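Local coordinates for cutinase-like protein (Cryptococcus sp., PDB 2CZQ) that probably hydrolyses carboxylic esters, as a cutinase-like enzyme of the alpha/beta hydrolase fold, at residues 20-24 with 43-48; 119-124 with 135-140. All blocks are in the same frame, centred on the assembly; numbering follows the deposited sequence.

Contact 1 (20-24 with 43-48); sequences PQGQS and IYNTVY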
ATOM      1  N   PRO A  20       0.514  -2.026  16.895  1.00  6.46           N
ATOM      2  CA  PRO A  20       1.867  -2.100  17.456  1.00  6.67           C
ATOM      3  C   PRO A  20       2.914  -2.016  16.353  1.00  5.95           C
ATOM      4  O   PRO A  20       2.687  -2.498  15.241  1.00  6.08           O
ATOM      5  CB  PRO A  20       1.900  -3.482  18.114  1.00  7.50           C
ATOM      6  CG  PRO A  20       0.475  -3.785  18.402  1.00  8.24           C
ATOM      7  CD  PRO A  20      -0.293  -3.208  17.249  1.00  7.07           C
ATOM      8  N   GLN A  21       4.050  -1.401  16.657  1.00  5.80           N
ATOM      9  CA  GLN A  21       5.181  -1.459  15.746  1.00  5.74           C
ATOM     10  C   GLN A  21       5.457  -2.926  15.418  1.00  5.70           C
ATOM     11  O   GLN A  21       5.550  -3.763  16.315  1.00  6.66           O
ATOM     12  CB  GLN A  21       6.402  -0.794  16.371  1.00  5.79           C
ATOM     13  CG  GLN A  21       7.637  -0.762  15.466  1.00  6.14           C
ATOM     14  CD  GLN A  21       7.434   0.078  14.212  1.00  5.83           C
ATOM     15  OE1 GLN A  21       7.198   1.285  14.297  1.00  5.68           O
ATOM     16  NE2 GLN A  21       7.513  -0.560  13.047  1.00  5.95           N
ATOM     17  N   GLY A  22       5.565  -3.225  14.128  1.00  6.05           N
ATOM     18  CA  GLY A  22       5.527  -4.586  13.628  1.00  6.52           C
ATOM     19  C   GLY A  22       4.719  -4.580  12.348  1.00  6.12           C
ATOM     20  O   GLY A  22       4.268  -3.520  11.904  1.00  6.30           O
ATOM     21  N   GLN A  23       4.531  -5.747  11.746  1.00  6.17           N
ATOM     22  CA  GLN A  23       3.763  -5.822  10.512  1.00  5.97           C
ATOM     23  C   GLN A  23       2.313  -5.424  10.759  1.00  5.78           C
ATOM     24  O   GLN A  23       1.720  -5.794  11.774  1.00  5.77           O
ATOM     25  CB  GLN A  23       3.835  -7.225   9.914  1.00  6.31           C
ATOM     26  CG  GLN A  23       3.215  -7.294   8.528  1.00  6.68           C
ATOM     27  CD  GLN A  23       3.314  -8.648   7.843  1.00  6.91           C
ATOM     28  OE1 GLN A  23       3.033  -8.733   6.657  1.00  8.49           O
ATOM     29  NE2 GLN A  23       3.689  -9.693   8.568  1.00  8.56           N
ATOM     30  N   SER A  24       1.739  -4.665   9.834  1.00  5.62           N
ATOM     31  CA  SER A  24       0.325  -4.344   9.926  1.00  5.51           C
ATOM     32  C   SER A  24      -0.518  -5.601   9.770  1.00  5.41           C
ATOM     33  O   SER A  24      -0.243  -6.453   8.911  1.00  5.68           O
ATOM     34  CB  SER A  24      -0.059  -3.353   8.833  1.00  5.66           C
ATOM     35  OG  SER A  24      -1.453  -3.090   8.851  1.00  6.09           O
ATOM     36  N   ILE A  43       9.964  -8.715   4.665  1.00  5.81           N
ATOM     37  CA  ILE A  43       8.883  -7.821   5.041  1.00  5.91           C
ATOM     38  C   ILE A  43       9.471  -6.748   5.951  1.00  5.56           C
ATOM     39  O   ILE A  43       9.966  -7.054   7.041  1.00  6.41           O
ATOM     40  CB  ILE A  43       7.770  -8.608   5.774  1.00  6.22           C
ATOM     41  CG1 ILE A  43       7.185  -9.702   4.871  1.00  6.87           C
ATOM     42  CG2 ILE A  43       6.681  -7.651   6.261  1.00  6.57           C
ATOM     43  CD1 ILE A  43       6.391 -10.758   5.614  1.00  7.42           C
ATOM     44  N   TYR A  44       9.434  -5.498   5.493  1.00  5.24           N
ATOM     45  CA  TYR A  44       9.950  -4.376   6.261  1.00  5.21           C
ATOM     46  C   TYR A  44       8.794  -3.559   6.804  1.00  4.97           C
ATOM     47  O   TYR A  44       7.955  -3.083   6.035  1.00  5.33           O
ATOM     48  CB  TYR A  44      10.862  -3.470   5.418  1.00  5.41           C
ATOM     49  CG  TYR A  44      11.363  -2.308   6.238  1.00  5.21           C
ATOM     50  CD1 TYR A  44      12.332  -2.508   7.216  1.00  6.03           C
ATOM     51  CD2 TYR A  44      10.832  -1.026   6.090  1.00  5.52           C
ATOM     52  CE1 TYR A  44      12.775  -1.471   8.004  1.00  6.05           C
ATOM     53  CE2 TYR A  44      11.270   0.026   6.877  1.00  5.84           C
ATOM     54  CZ  TYR A  44      12.248  -0.206   7.834  1.00  5.94           C
ATOM     55  OH  TYR A  44      12.723   0.798   8.639  1.00  6.72           O
ATOM     56  N   ASN A  45       8.773  -3.383   8.121  1.00  4.98           N
ATOM     57  CA  ASN A  45       7.722  -2.629   8.791  1.00  5.40           C
ATOM     58  C   ASN A  45       8.182  -1.207   9.058  1.00  5.15           C
ATOM     59  O   ASN A  45       9.081  -0.966   9.873  1.00  5.76           O
ATOM     60  CB  ASN A  45       7.328  -3.302  10.103  1.00  6.00           C
ATOM     61  CG  ASN A  45       7.151  -4.797   9.961  1.00  5.75           C
ATOM     62  OD1 ASN A  45       6.484  -5.275   9.042  1.00  6.02           O
ATOM     63  ND2 ASN A  45       7.741  -5.549  10.885  1.00  7.58           N
ATOM     64  N   THR A  46       7.573  -0.257   8.364  1.00  5.20           N
ATOM     65  CA  THR A  46       7.949   1.141   8.501  1.00  5.19           C
ATOM     66  C   THR A  46       7.952   1.567   9.963  1.00  4.93           C
ATOM     67  O   THR A  46       7.007   1.284  10.707  1.00  5.13           O
ATOM     68  CB  THR A  46       6.956   1.972   7.715  1.00  5.14           C
ATOM     69  OG1 THR A  46       7.041   1.568   6.345  1.00  5.41           O
ATOM     70  CG2 THR A  46       7.312   3.462   7.738  1.00  5.80           C
ATOM     71  N   VAL A  47       9.018   2.249  10.369  1.00  5.03           N
ATOM     72  CA  VAL A  47       9.157   2.695  11.745  1.00  5.48           C
ATOM     73  C   VAL A  47       8.658   4.128  11.877  1.00  5.57           C
ATOM     74  O   VAL A  47       9.212   5.050  11.278  1.00  5.94           O
ATOM     75  CB  VAL A  47      10.612   2.588  12.239  1.00  5.99           C
ATOM     76  CG1 VAL A  47      10.724   3.090  13.670  1.00  6.76           C
ATOM     77  CG2 VAL A  47      11.101   1.151  12.141  1.00  6.73           C
ATOM     78  N   TYR A  48       7.591   4.288  12.649  1.00  5.46           N
ATOM     79  CA  TYR A  48       7.047   5.592  13.007  1.00  5.54           C
ATOM     80  C   TYR A  48       6.050   5.386  14.129  1.00  5.47           C
ATOM     81  O   TYR A  48       5.775   4.250  14.514  1.00  5.78           O
ATOM     82  CB  TYR A  48       6.446   6.332  11.798  1.00  5.65           C
ATOM     83  CG  TYR A  48       5.049   5.943  11.352  1.00  5.11           C
ATOM     84  CD1 TYR A  48       4.707   4.622  11.050  1.00  5.55           C
ATOM     85  CD2 TYR A  48       4.080   6.932  11.170  1.00  5.43           C
ATOM     86  CE1 TYR A  48       3.414   4.302  10.620  1.00  5.44           C
ATOM     87  CE2 TYR A  48       2.800   6.624  10.739  1.00  5.61           C
ATOM     88  CZ  TYR A  48       2.474   5.317  10.465  1.00  5.55           C
ATOM     89  OH  TYR A  48       1.200   5.042  10.032  1.00  6.33           O
TER
HETATM   90  O   HOH W   1       8.757  -3.317  13.046  1.00  8.06           O
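Gln21 and the backbone of Thr46 to Tyr48 supply the direct hydrogen bonding between the loop 20-24 and the residues that follow strand 41-45. Gln21 NE2 donates to Thr46 O over 3.0 Å in a nearly straight bond (168° at the hydrogen); the acceptor lies in the amide plane of Gln21, whereas the donor sits well above the carbonyl plane of Thr46. Gln21 OE1, on the same amide, takes a weak bond from Tyr48 N at 3.4 Å. With CG anti to the backbone N (chi1 -178°) and a bend at chi2, the side chain brings its amide onto residues 46-48. A water accepts from Gln21 NE2 at 3.0 Å and from Asn45 ND2 at 3.3 Å, bridging the two amides.

The other contacts across the pair carry no hydrogen bond. The amide of Asn45 is packed against the Gly22-Gln23 peptide without bonding to it, its CG 3.4 Å from Gly22 C, while its OD1 is held by Asn13 ND2 of the neighbouring strand 9-14. Gln23 runs out extended over Ile43, whose CG2 comes to 3.8 Å from Gln23 OE1; that oxygen is bonded to Asn31 of helix 28-37.

At the backbone angles of Gly22 a CB would press on the carbonyl O of Gln21. One glutamine amide thus makes both direct bonds, one of them weak, and the loop is tied beside the edge strand through a side chain and not by sheet pairing.

Contact 2 (119-124 with 135-140); sequences HKSGLT and TRNVNG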
ATOM      1  N   HIS A 119      -7.812   8.534  -0.609  1.00  4.82           N
ATOM      2  CA  HIS A 119      -8.534   7.946  -1.727  1.00  4.95           C
ATOM      3  C   HIS A 119      -9.146   9.055  -2.589  1.00  5.01           C
ATOM      4  O   HIS A 119      -9.777   9.974  -2.070  1.00  5.29           O
ATOM      5  CB  HIS A 119      -9.584   6.998  -1.154  1.00  5.06           C
ATOM      6  CG  HIS A 119     -10.312   6.195  -2.175  1.00  5.33           C
ATOM      7  ND1 HIS A 119     -10.032   4.877  -2.462  1.00  7.07           N
ATOM      8  CD2 HIS A 119     -11.354   6.539  -2.964  1.00  5.04           C
ATOM      9  CE1 HIS A 119     -10.878   4.450  -3.387  1.00  5.20           C
ATOM     10  NE2 HIS A 119     -11.687   5.440  -3.707  1.00  7.41           N
ATOM     11  N   LYS A 120      -8.941   8.965  -3.902  1.00  5.28           N
ATOM     12  CA  LYS A 120      -9.371  10.013  -4.820  1.00  5.74           C
ATOM     13  C   LYS A 120     -10.367   9.478  -5.830  1.00  5.50           C
ATOM     14  O   LYS A 120     -10.067   8.543  -6.568  1.00  5.54           O
ATOM     15  CB  LYS A 120      -8.174  10.619  -5.556  1.00  6.20           C
ATOM     16  CG  LYS A 120      -8.586  11.617  -6.639  1.00  8.03           C
ATOM     17  CD  LYS A 120      -7.402  12.237  -7.353  1.00 11.00           C
ATOM     18  CE  LYS A 120      -7.814  12.900  -8.656  1.00 13.64           C
ATOM     19  NZ  LYS A 120      -8.636  14.114  -8.423  1.00 16.04           N
ATOM     20  N   SER A 121     -11.537  10.109  -5.872  1.00  5.86           N
ATOM     21  CA  SER A 121     -12.609   9.689  -6.753  1.00  6.15           C
ATOM     22  C   SER A 121     -12.157   9.620  -8.203  1.00  6.18           C
ATOM     23  O   SER A 121     -11.569  10.568  -8.728  1.00  6.92           O
ATOM     24  CB  SER A 121     -13.783  10.652  -6.623  1.00  6.60           C
ATOM     25  OG  SER A 121     -14.854  10.229  -7.444  1.00  7.47           O
ATOM     26  N   GLY A 122     -12.434   8.483  -8.835  1.00  6.08           N
ATOM     27  CA  GLY A 122     -12.230   8.328 -10.263  1.00  6.59           C
ATOM     28  C   GLY A 122     -10.927   7.685 -10.696  1.00  6.52           C
ATOM     29  O   GLY A 122     -10.801   7.317 -11.857  1.00  7.58           O
ATOM     30  N   LEU A 123      -9.950   7.538  -9.806  1.00  6.21           N
ATOM     31  CA  LEU A 123      -8.693   6.920 -10.229  1.00  6.31           C
ATOM     32  C   LEU A 123      -8.912   5.453 -10.557  1.00  6.02           C
ATOM     33  O   LEU A 123      -9.592   4.742  -9.815  1.00  6.30           O
ATOM     34  CB  LEU A 123      -7.617   7.065  -9.160  1.00  6.53           C
ATOM     35  CG  LEU A 123      -7.164   8.480  -8.804  1.00  6.86           C
ATOM     36  CD1 LEU A 123      -5.982   8.411  -7.856  1.00  7.42           C
ATOM     37  CD2 LEU A 123      -6.815   9.298 -10.046  1.00  7.40           C
ATOM     38  N   THR A 124      -8.334   4.990 -11.663  1.00  6.12           N
ATOM     39  CA  THR A 124      -8.591   3.619 -12.099  1.00  6.60           C
ATOM     40  C   THR A 124      -7.797   2.558 -11.336  1.00  6.04           C
ATOM     41  O   THR A 124      -7.984   1.369 -11.578  1.00  6.67           O
ATOM     42  CB  THR A 124      -8.400   3.456 -13.606  1.00  7.42           C
ATOM     43  OG1 THR A 124      -7.118   3.968 -13.977  1.00  8.75           O
ATOM     44  CG2 THR A 124      -9.414   4.310 -14.370  1.00  8.75           C
ATOM     45  N   THR A 135     -16.504   1.451  -5.142  1.00  5.75           N
ATOM     46  CA  THR A 135     -15.894   2.577  -4.439  1.00  5.91           C
ATOM     47  C   THR A 135     -14.904   3.333  -5.311  1.00  5.73           C
ATOM     48  O   THR A 135     -14.049   4.057  -4.797  1.00  6.07           O
ATOM     49  CB  THR A 135     -15.188   2.121  -3.159  1.00  5.93           C
ATOM     50  OG1 THR A 135     -14.217   1.122  -3.499  1.00  5.93           O
ATOM     51  CG2 THR A 135     -16.165   1.454  -2.196  1.00  6.86           C
ATOM     52  N   ARG A 136     -15.005   3.196  -6.629  1.00  5.72           N
ATOM     53  CA  ARG A 136     -14.080   3.927  -7.478  1.00  5.77           C
ATOM     54  C   ARG A 136     -14.279   5.437  -7.379  1.00  5.69           C
ATOM     55  O   ARG A 136     -13.307   6.193  -7.366  1.00  6.33           O
ATOM     56  CB  ARG A 136     -14.165   3.477  -8.932  1.00  6.21           C
ATOM     57  CG  ARG A 136     -13.182   4.221  -9.829  1.00  6.32           C
ATOM     58  CD  ARG A 136     -12.783   3.481 -11.070  1.00  6.32           C
ATOM     59  NE  ARG A 136     -12.081   2.242 -10.754  1.00  6.37           N
ATOM     60  CZ  ARG A 136     -11.704   1.353 -11.663  1.00  6.17           C
ATOM     61  NH1 ARG A 136     -11.949   1.568 -12.953  1.00  7.27           N
ATOM     62  NH2 ARG A 136     -11.082   0.246 -11.283  1.00  6.72           N
ATOM     63  N   ASN A 137     -15.537   5.865  -7.304  1.00  5.87           N
ATOM     64  CA  ASN A 137     -15.880   7.281  -7.406  1.00  6.38           C
ATOM     65  C   ASN A 137     -16.291   7.890  -6.082  1.00  6.55           C
ATOM     66  O   ASN A 137     -17.344   8.527  -5.958  1.00  7.61           O
ATOM     67  CB  ASN A 137     -16.931   7.489  -8.484  1.00  6.88           C
ATOM     68  CG  ASN A 137     -16.524   6.841  -9.775  1.00  7.49           C
ATOM     69  OD1 ASN A 137     -15.443   7.121 -10.293  1.00  8.87           O
ATOM     70  ND2 ASN A 137     -17.348   5.931 -10.274  1.00  9.06           N
ATOM     71  N   VAL A 138     -15.429   7.684  -5.095  1.00  6.19           N
ATOM     72  CA  VAL A 138     -15.590   8.260  -3.768  1.00  6.31           C
ATOM     73  C   VAL A 138     -14.253   8.822  -3.303  1.00  5.87           C
ATOM     74  O   VAL A 138     -13.190   8.400  -3.767  1.00  5.61           O
ATOM     75  CB  VAL A 138     -16.141   7.229  -2.735  1.00  6.76           C
ATOM     76  CG1 VAL A 138     -17.455   6.625  -3.215  1.00  7.49           C
ATOM     77  CG2 VAL A 138     -15.122   6.127  -2.425  1.00  7.18           C
ATOM     78  N   ASN A 139     -14.328   9.775  -2.383  1.00  5.89           N
ATOM     79  CA  ASN A 139     -13.156  10.411  -1.813  1.00  5.94           C
ATOM     80  C   ASN A 139     -12.958  10.033  -0.361  1.00  5.63           C
ATOM     81  O   ASN A 139     -13.927   9.823   0.372  1.00  5.89           O
ATOM     82  CB  ASN A 139     -13.309  11.924  -1.896  1.00  6.17           C
ATOM     83  CG  ASN A 139     -13.190  12.440  -3.306  1.00  6.69           C
ATOM     84  OD1 ASN A 139     -12.214  12.155  -3.997  1.00  6.90           O
ATOM     85  ND2 ASN A 139     -14.189  13.197  -3.749  1.00  8.69           N
ATOM     86  N   GLY A 140     -11.696   9.982   0.053  1.00  5.33           N
ATOM     87  CA  GLY A 140     -11.360   9.766   1.443  1.00  5.36           C
ATOM     88  C   GLY A 140     -11.400  11.048   2.253  1.00  5.15           C
ATOM     89  O   GLY A 140     -11.581  12.153   1.724  1.00  5.80           O
TER
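The backbones of His119 and Gly140 are joined by a bond from Gly140 N to His119 O of 2.9 Å, and further along Gly122 N reaches Arg136 O at 2.9 Å in an almost straight line (174°), while 120-123 folds into a type II beta turn with Gly122 at its third position.

Between these two backbone bonds, Asn139 uses its side chain: OD1 accepts from Ser121 N at 2.9 Å, the donor standing above the amide plane. Its CG lies anti to the carbonyl carbon (chi1 -71°), beside the backbone N, which brings the amide alongside CB of Ser121. The hydroxyl of Ser121 rests against the backbone of Asn137, and Asn137 OD1 in turn lies 3.4 Å from Gly122 CA at the turn.

His119 sends its ring across to the other loop. His119 NE2 donates to Thr135 O at 2.9 Å, with a bent angle of 136° at the hydrogen and the acceptor tilted from the ring plane, and CG2 of Val138 packs 3.7 Å from the same NE2. Arg136 bends at chi3 and passes along Leu123 O; Thr124 O lies over one face of its guanidinium, offset toward the rim and 3.3 Å from NH2, without a hydrogen bond to it. Arg136 NE is hydrogen-bonded to Asn126 O of strand 126-127.

Main-chain, amide and imidazole groups therefore lace together two irregular loops, joined beside the outermost strand 126-127 of the alpha/beta hydrolase sheet.

Contact 1 closes before contact 2 opens along the chain, and their centres lie 27 Å apart, with nearest atoms about 14 Å from each other, on opposite sides of the chain's centre. They lie beside the two outer strands of one parallel six-stranded sheet: contact 1 at strand 41-45, contact 2 at strand 126-127. Strands 9-14, 78-84, 108-114 and 157-160 run between them. The putative catalytic triad comes after two of these inner strands, Ser85 after 78-84, Asp165 and His180 after 157-160; Tyr48 touches the putative nucleophile elbow. In this protein, then, loops are held at both margins of the sheet by separate, local contacts.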